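Long-range contacts in pseudoalteromonas arctica PAMC 21717 (Pseudoalteromonas arctica, PDB 5YL7), which is a cold-active, calcium-binding serine protease of the subtilase family that probably hydrolyses peptide bonds in proteins: residues A[16-20]-A[315-319]; A[50-54]-A[123-127]; A[230-234]-A[246-250]. All coordinates share one frame; numbering follows the deposited sequence.

Interaction 1: residues A[16-20]-A[315-319]; sequences EQAGG and RSFPA
Two loops of the subtilisin-like fold are joined here by an arginine that reads backbone carbonyls: Arg315, from the loop after helix 303-312, reaches Ala18 and Gly20 in the turn between helices 12-15 and 23-27. That turn is tightened by a backbone bond from Gly20 N to Glu16 O, and its fold brings several carbonyl oxygens round the incoming guanidinium. Arg315 NH1 gives one hydrogen bond to Gly20 O at 2.9 Å, fairly straight at 162° and lying in the carbonyl plane on a lone pair. A second bond runs from Arg315 NH1 to Ala18 O at 3.0 Å, and Arg315 NH2 adds a third to the same oxygen at 3.1 Å. The two nitrogens thus hold Ala18 O in an end-on fork; the oxygen lies almost exactly in the guanidinium plane, while both donors stand above one face of its own carbonyl plane, NH1 by 62°. Water 1 completes the edge, donating to Gly20 O at 2.7 Å and accepting from Arg315 NE at 2.8 Å. All three guanidinium nitrogens are therefore engaged, directly or through this water, which should restrict rotation of the group. Over one face sits Gln17 O, 3.5 Å from Arg315 CZ; its angles to NH1 and NH2 are too poor for hydrogen bonding, but its partial negative charge probably favours the cation. The reach depends on a chain extended from CG to NE, launched with CG between the backbone N and the carbonyl carbon (chi1 74°). At the start of the turn, Glu16 OE2 forms a salt bridge with Arg226, and the backbone of Arg315 bonds to Ile328. Pro318 CG lies 4.3 Å from Ala18 CB, a small apolar touch, and comes closer, 3.4 Å, to Ala18 O.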
loop_
_atom_site.group_PDB
_atom_site.type_symbol
_atom_site.label_atom_id
_atom_site.label_comp_id
_atom_site.label_asym_id
_atom_site.label_seq_id
_atom_site.Cartn_x
_atom_site.Cartn_y
_atom_site.Cartn_z
ATOM N N GLU A 16 15.736 -10.415 -3.687
ATOM C CA GLU A 16 17.198 -10.425 -3.237
ATOM C C GLU A 16 17.263 -10.794 -1.773
ATOM O O GLU A 16 16.392 -10.541 -0.957
ATOM C CB GLU A 16 17.810 -9.073 -3.442
ATOM C CG GLU A 16 18.180 -8.811 -4.824
ATOM C CD GLU A 16 19.027 -7.589 -5.038
ATOM O OE1 GLU A 16 19.178 -6.738 -4.153
ATOM O OE2 GLU A 16 19.558 -7.411 -6.174
ATOM N N GLN A 17 18.407 -11.445 -1.383
ATOM C CA GLN A 17 18.524 -11.917 -0.015
ATOM C C GLN A 17 18.573 -10.790 1.028
ATOM O O GLN A 17 18.010 -10.927 2.083
ATOM C CB GLN A 17 19.816 -12.815 0.089
ATOM C CG GLN A 17 19.645 -14.145 -0.674
ATOM C CD GLN A 17 18.476 -14.956 -0.185
ATOM O OE1 GLN A 17 18.372 -15.205 1.034
ATOM N NE2 GLN A 17 17.561 -15.351 -1.108
ATOM N N ALA A 18 19.258 -9.734 0.752
ATOM C CA ALA A 18 19.429 -8.709 1.785
ATOM C C ALA A 18 18.134 -7.962 2.065
ATOM O O ALA A 18 17.757 -7.855 3.267
ATOM C CB ALA A 18 20.551 -7.744 1.444
ATOM N N GLY A 19 17.495 -7.416 1.062
ATOM C CA GLY A 19 16.344 -6.526 1.273
ATOM C C GLY A 19 15.044 -7.029 0.666
ATOM O O GLY A 19 14.036 -6.297 0.791
ATOM N N GLY A 20 14.979 -8.218 0.118
ATOM C CA GLY A 20 13.771 -8.654 -0.519
ATOM C C GLY A 20 12.825 -9.410 0.354
ATOM O O GLY A 20 13.079 -9.790 1.484
ATOM N N ARG A 315 12.119 -12.359 9.195
ATOM C CA ARG A 315 13.535 -12.756 9.156
ATOM C C ARG A 315 14.380 -11.627 9.663
ATOM O O ARG A 315 13.953 -10.489 9.865
ATOM C CB ARG A 315 13.956 -13.155 7.734
ATOM C CG ARG A 315 14.129 -11.969 6.747
ATOM C CD ARG A 315 14.515 -12.306 5.392
ATOM N NE ARG A 315 14.494 -11.105 4.621
ATOM C CZ ARG A 315 15.431 -10.278 4.319
ATOM N NH1 ARG A 315 15.249 -9.429 3.323
ATOM N NH2 ARG A 315 16.620 -10.164 4.943
ATOM N N SER A 316 15.658 -11.933 9.977
ATOM C CA SER A 316 16.590 -11.008 10.548
ATOM C C SER A 316 16.911 -9.843 9.635
ATOM O O SER A 316 16.939 -9.989 8.418
ATOM C CB SER A 316 17.919 -11.697 10.953
ATOM O OG SER A 316 17.707 -12.700 11.963
ATOM N N PHE A 317 17.290 -8.762 10.267
ATOM C CA PHE A 317 17.836 -7.624 9.558
ATOM C C PHE A 317 19.343 -7.831 9.245
ATOM O O PHE A 317 20.077 -8.011 10.209
ATOM C CB PHE A 317 17.679 -6.341 10.358
ATOM C CG PHE A 317 16.262 -5.900 10.589
ATOM C CD1 PHE A 317 15.523 -5.311 9.583
ATOM C CD2 PHE A 317 15.703 -6.075 11.835
ATOM C CE1 PHE A 317 14.230 -4.929 9.871
ATOM C CE2 PHE A 317 14.390 -5.717 12.085
ATOM C CZ PHE A 317 13.689 -5.145 11.117
ATOM N N PRO A 318 19.751 -7.745 8.023
ATOM C CA PRO A 318 21.227 -7.921 7.761
ATOM C C PRO A 318 21.954 -6.645 8.002
ATOM O O PRO A 318 23.206 -6.714 7.940
ATOM C CB PRO A 318 21.272 -8.333 6.322
ATOM C CG PRO A 318 20.051 -7.961 5.715
ATOM C CD PRO A 318 18.943 -7.901 6.780
ATOM N N ALA A 319 21.325 -5.507 8.184
ATOM C CA ALA A 319 21.937 -4.264 8.536
ATOM C C ALA A 319 21.081 -3.582 9.581
ATOM O O ALA A 319 19.855 -3.889 9.681
ATOM C CB ALA A 319 22.152 -3.407 7.294
HETATM O O HOH W 1 12.064 -11.476 3.388
#

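Interaction 2: residues A[50-54]-A[123-127]; sequences LNANI and YNAKV
The flat carboxamide of Asn53 faces segment 123-127 near the edge of the parallel sheet of the subtilase fold: Ala125 O stands almost straight above one face, 3.7 Å from Asn53 CG. Tyr123 O, lifted from the amide plane toward that same face, takes a weak bond from Asn53 ND2 at 3.0 Å and 127°. The stronger partner of ND2 is Ala109 O, at the end of helix 100-109, so the amide ties that helix to residues 50-54. Water 2, also on the Ala125 side, lies 2.8 Å from Asn53 OD1 and accepts from Lys126 NZ; it approaches Ala125 O too, but has more acceptors in reach than protons, and its donations are probably shared. The ring of Tyr123 turns away to meet Trp27 edge to face.

Beside the amide the backbones form a single parallel bridge of Ile54 with Val127. Val127 N donates to Asn53 O at 2.8 Å, and Val127 pairs again with Leu55, placing residues just before strand 58-59 alongside strand 126-131. Lys126, bent at chi2 and chi4, crosses the Asn53 side chain at about a right angle. On the other flank, Ile54 and Val127 point the same way side by side, with Ile54 CD1 4.0 Å from Val127 CG1.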
loop_
_atom_site.group_PDB
_atom_site.type_symbol
_atom_site.label_atom_id
_atom_site.label_comp_id
_atom_site.label_asym_id
_atom_site.label_seq_id
_atom_site.Cartn_x
_atom_site.Cartn_y
_atom_site.Cartn_z
ATOM N N LEU A 50 -1.872 -3.548 -15.018
ATOM C CA LEU A 50 -2.615 -3.514 -13.719
ATOM C C LEU A 50 -4.102 -3.780 -13.906
ATOM O O LEU A 50 -4.730 -4.393 -13.035
ATOM C CB LEU A 50 -2.393 -2.102 -13.098
ATOM C CG LEU A 50 -3.048 -1.880 -11.738
ATOM C CD1 LEU A 50 -2.540 -2.897 -10.702
ATOM C CD2 LEU A 50 -2.834 -0.452 -11.329
ATOM N N ASN A 51 -4.720 -3.191 -14.945
ATOM C CA ASN A 51 -6.183 -3.059 -14.959
ATOM C C ASN A 51 -6.926 -4.368 -14.880
ATOM O O ASN A 51 -8.009 -4.371 -14.307
ATOM C CB ASN A 51 -6.626 -2.237 -16.185
ATOM C CG ASN A 51 -7.940 -1.720 -16.021
ATOM O OD1 ASN A 51 -8.877 -2.095 -16.863
ATOM N ND2 ASN A 51 -8.180 -0.934 -15.069
ATOM N N ALA A 52 -6.410 -5.437 -15.391
ATOM C CA ALA A 52 -7.145 -6.687 -15.259
ATOM C C ALA A 52 -7.405 -7.134 -13.839
ATOM O O ALA A 52 -8.247 -7.959 -13.538
ATOM C CB ALA A 52 -6.484 -7.820 -15.984
ATOM N N ASN A 53 -6.527 -6.621 -12.876
ATOM C CA ASN A 53 -6.678 -6.942 -11.475
ATOM C C ASN A 53 -7.373 -5.879 -10.711
ATOM O O ASN A 53 -7.415 -5.956 -9.439
ATOM C CB ASN A 53 -5.306 -7.260 -10.857
ATOM C CG ASN A 53 -4.766 -8.588 -11.253
ATOM O OD1 ASN A 53 -5.515 -9.394 -11.867
ATOM N ND2 ASN A 53 -3.497 -8.851 -10.970
ATOM N N ILE A 54 -7.983 -4.892 -11.316
ATOM C CA ILE A 54 -8.748 -3.814 -10.659
ATOM C C ILE A 54 -10.236 -4.151 -10.656
ATOM O O ILE A 54 -10.762 -4.528 -11.743
ATOM C CB ILE A 54 -8.459 -2.488 -11.348
ATOM C CG1 ILE A 54 -7.037 -2.053 -11.190
ATOM C CG2 ILE A 54 -9.452 -1.388 -10.939
ATOM C CD1 ILE A 54 -6.655 -1.596 -9.829
ATOM N N TYR A 123 -0.335 -11.412 -6.936
ATOM C CA TYR A 123 -0.684 -11.149 -8.312
ATOM C C TYR A 123 -1.961 -11.856 -8.784
ATOM O O TYR A 123 -2.466 -11.466 -9.880
ATOM C CB TYR A 123 0.478 -11.408 -9.247
ATOM C CG TYR A 123 1.057 -12.786 -9.203
ATOM C CD1 TYR A 123 0.433 -13.863 -9.851
ATOM C CD2 TYR A 123 2.227 -13.044 -8.603
ATOM C CE1 TYR A 123 1.019 -15.127 -9.906
ATOM C CE2 TYR A 123 2.816 -14.289 -8.607
ATOM C CZ TYR A 123 2.205 -15.294 -9.303
ATOM O OH TYR A 123 2.869 -16.535 -9.393
ATOM N N ASN A 124 -2.495 -12.775 -8.009
ATOM C CA ASN A 124 -3.848 -13.345 -8.333
ATOM C C ASN A 124 -4.938 -12.821 -7.429
ATOM O O ASN A 124 -6.067 -13.216 -7.552
ATOM C CB ASN A 124 -3.792 -14.868 -8.329
ATOM C CG ASN A 124 -3.142 -15.444 -9.548
ATOM O OD1 ASN A 124 -3.201 -14.910 -10.631
ATOM N ND2 ASN A 124 -2.366 -16.489 -9.315
ATOM N N ALA A 125 -4.600 -11.825 -6.549
ATOM C CA ALA A 125 -5.618 -11.079 -5.829
ATOM C C ALA A 125 -6.219 -10.077 -6.765
ATOM O O ALA A 125 -5.763 -9.837 -7.876
ATOM C CB ALA A 125 -5.018 -10.423 -4.599
ATOM N N LYS A 126 -7.212 -9.336 -6.279
ATOM C CA LYS A 126 -7.780 -8.208 -6.955
ATOM C C LYS A 126 -7.772 -6.983 -6.049
ATOM O O LYS A 126 -7.860 -7.152 -4.776
ATOM C CB LYS A 126 -9.221 -8.451 -7.369
ATOM C CG LYS A 126 -9.380 -9.599 -8.288
ATOM C CD LYS A 126 -8.865 -9.292 -9.658
ATOM C CE LYS A 126 -9.613 -10.139 -10.757
ATOM N NZ LYS A 126 -9.210 -11.528 -10.665
ATOM N N VAL A 127 -7.622 -5.813 -6.636
ATOM C CA VAL A 127 -7.555 -4.546 -5.900
ATOM C C VAL A 127 -8.835 -3.757 -6.096
ATOM O O VAL A 127 -9.277 -3.548 -7.242
ATOM C CB VAL A 127 -6.378 -3.730 -6.313
ATOM C CG1 VAL A 127 -6.440 -2.257 -5.845
ATOM C CG2 VAL A 127 -5.095 -4.351 -5.820
HETATM O O HOH W 2 -6.434 -11.489 -10.219
#

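Interaction 3: residues A[230-234]-A[246-250]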
loop_
_atom_site.group_PDB
_atom_site.type_symbol
_atom_site.label_atom_id
_atom_site.label_comp_id
_atom_site.label_asym_id
_atom_site.label_seq_id
_atom_site.Cartn_x
_atom_site.Cartn_y
_atom_site.Cartn_z
ATOM N N ARG A 230 17.439 -0.072 7.916
ATOM C CA ARG A 230 16.403 0.943 7.883
ATOM C C ARG A 230 16.604 1.922 6.787
ATOM O O ARG A 230 17.701 2.511 6.612
ATOM C CB ARG A 230 16.333 1.713 9.248
ATOM C CG ARG A 230 15.088 2.573 9.344
ATOM C CD ARG A 230 14.894 3.126 10.735
ATOM N NE ARG A 230 15.989 3.971 11.201
ATOM C CZ ARG A 230 16.170 5.240 10.945
ATOM N NH1 ARG A 230 15.357 5.970 10.255
ATOM N NH2 ARG A 230 17.264 5.844 11.528
ATOM N N ALA A 231 15.617 2.209 5.960
ATOM C CA ALA A 231 15.730 3.288 4.986
ATOM C C ALA A 231 15.865 4.582 5.708
ATOM O O ALA A 231 15.229 4.807 6.731
ATOM C CB ALA A 231 14.470 3.277 4.079
ATOM N N TYR A 232 16.718 5.485 5.189
ATOM C CA TYR A 232 17.096 6.676 5.956
ATOM C C TYR A 232 15.929 7.480 6.428
ATOM O O TYR A 232 16.011 8.127 7.505
ATOM C CB TYR A 232 18.045 7.557 5.136
ATOM C CG TYR A 232 17.525 8.019 3.806
ATOM C CD1 TYR A 232 16.805 9.184 3.655
ATOM C CD2 TYR A 232 17.754 7.271 2.624
ATOM C CE1 TYR A 232 16.379 9.632 2.435
ATOM C CE2 TYR A 232 17.363 7.688 1.412
ATOM C CZ TYR A 232 16.667 8.871 1.283
ATOM O OH TYR A 232 16.247 9.393 0.046
ATOM N N TYR A 233 14.832 7.561 5.703
ATOM C CA TYR A 233 13.681 8.373 6.028
ATOM C C TYR A 233 12.675 7.640 6.952
ATOM O O TYR A 233 11.725 8.297 7.360
ATOM C CB TYR A 233 12.950 8.795 4.732
ATOM C CG TYR A 233 12.564 7.592 3.899
ATOM C CD1 TYR A 233 11.501 6.782 4.271
ATOM C CD2 TYR A 233 13.309 7.157 2.794
ATOM C CE1 TYR A 233 11.226 5.603 3.601
ATOM C CE2 TYR A 233 13.038 6.017 2.130
ATOM C CZ TYR A 233 12.044 5.186 2.548
ATOM O OH TYR A 233 11.735 4.000 1.911
ATOM N N SER A 234 12.832 6.341 7.149
ATOM C CA SER A 234 11.708 5.635 7.768
ATOM C C SER A 234 11.532 6.041 9.199
ATOM O O SER A 234 12.475 6.096 9.998
ATOM C CB SER A 234 12.034 4.176 7.734
ATOM O OG SER A 234 10.842 3.432 8.207
ATOM N N GLY A 246 10.980 -0.581 1.224
ATOM C CA GLY A 246 10.467 0.609 0.629
ATOM C C GLY A 246 11.413 1.433 -0.196
ATOM O O GLY A 246 11.045 2.428 -0.767
ATOM N N GLY A 247 12.688 0.981 -0.176
ATOM C CA GLY A 247 13.721 1.608 -1.016
ATOM C C GLY A 247 14.397 2.782 -0.379
ATOM O O GLY A 247 13.884 3.423 0.530
ATOM N N ALA A 248 15.608 3.023 -0.852
ATOM C CA ALA A 248 16.422 4.169 -0.361
ATOM C C ALA A 248 17.118 4.780 -1.551
ATOM O O ALA A 248 18.224 4.257 -1.914
ATOM C CB ALA A 248 17.333 3.747 0.737
ATOM N N GLN A 249 16.556 5.835 -2.113
ATOM C CA GLN A 249 17.031 6.461 -3.325
ATOM C C GLN A 249 17.855 7.665 -2.998
ATOM O O GLN A 249 17.679 8.320 -1.955
ATOM C CB GLN A 249 15.814 6.896 -4.150
ATOM C CG GLN A 249 14.940 5.730 -4.679
ATOM C CD GLN A 249 13.765 6.269 -5.439
ATOM O OE1 GLN A 249 12.990 7.085 -4.941
ATOM N NE2 GLN A 249 13.589 5.838 -6.732
ATOM N N SER A 250 18.737 8.051 -3.940
ATOM C CA SER A 250 19.513 9.285 -3.783
ATOM C C SER A 250 19.271 10.238 -4.907
ATOM O O SER A 250 19.841 11.343 -4.934
ATOM C CB SER A 250 20.989 9.032 -3.529
ATOM O OG SER A 250 21.671 8.565 -4.698
#
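Tyr233 OH donates to Gly247 O at 2.6 Å, the shorter of two phenol-to-backbone bonds here, and is also hydrogen-bonded to Ser223 OG. The second phenol bond runs from Tyr232 OH to Gln249 O, at 2.7 Å. Each hydroxyl lies in the plane of the carbonyl it addresses, and each carbonyl oxygen lies near the plane of its tyrosine ring. The tyrosines occupy the middle of a type I turn, Ala231 to Ser234, closed by Ser234 N to Ala231 O. In both, CG sits between the backbone N and carbonyl carbon (chi1 57° for Tyr232, 56° for Tyr233), and the rings meet edge on face: Tyr233 CD2 stands 3.9 Å above the centre of the Tyr232 ring. Ala231 CB also comes 3.6 Å from Gly247 O, while Ala248 CB approaches Tyr232 CE2 obliquely at 4.0 Å. The contact thus joins the loops before and after strand 242-245, the last strand of the parallel sheet. Because both phenol protons are spent on backbone oxygens, Tyr232 OH can offer a lone pair to Gln278 NE2, extending the network beyond the two loops.

Overall arrangement
From the N terminus, residues 16-20 open the longest loop; interaction 1 closes it only near the C-terminal end, at 315-319, tying the turn between helices 12-15 and 23-27 to the loop between helices 303-312 and 331-338. The other two contacts both fall within that span. Interaction 2 closes first, linking the segment before strand 58-59 to the start of strand 126-131 near one edge of the parallel sheet. Interaction 3 follows in series, a short loop round strand 242-245 at the opposite edge. Their centres lie about 27 Å apart, on opposite sides of the chain's centre. Interactions 1 and 3 are neighbours, with nearest atoms about 5 Å apart. No two contacts cross.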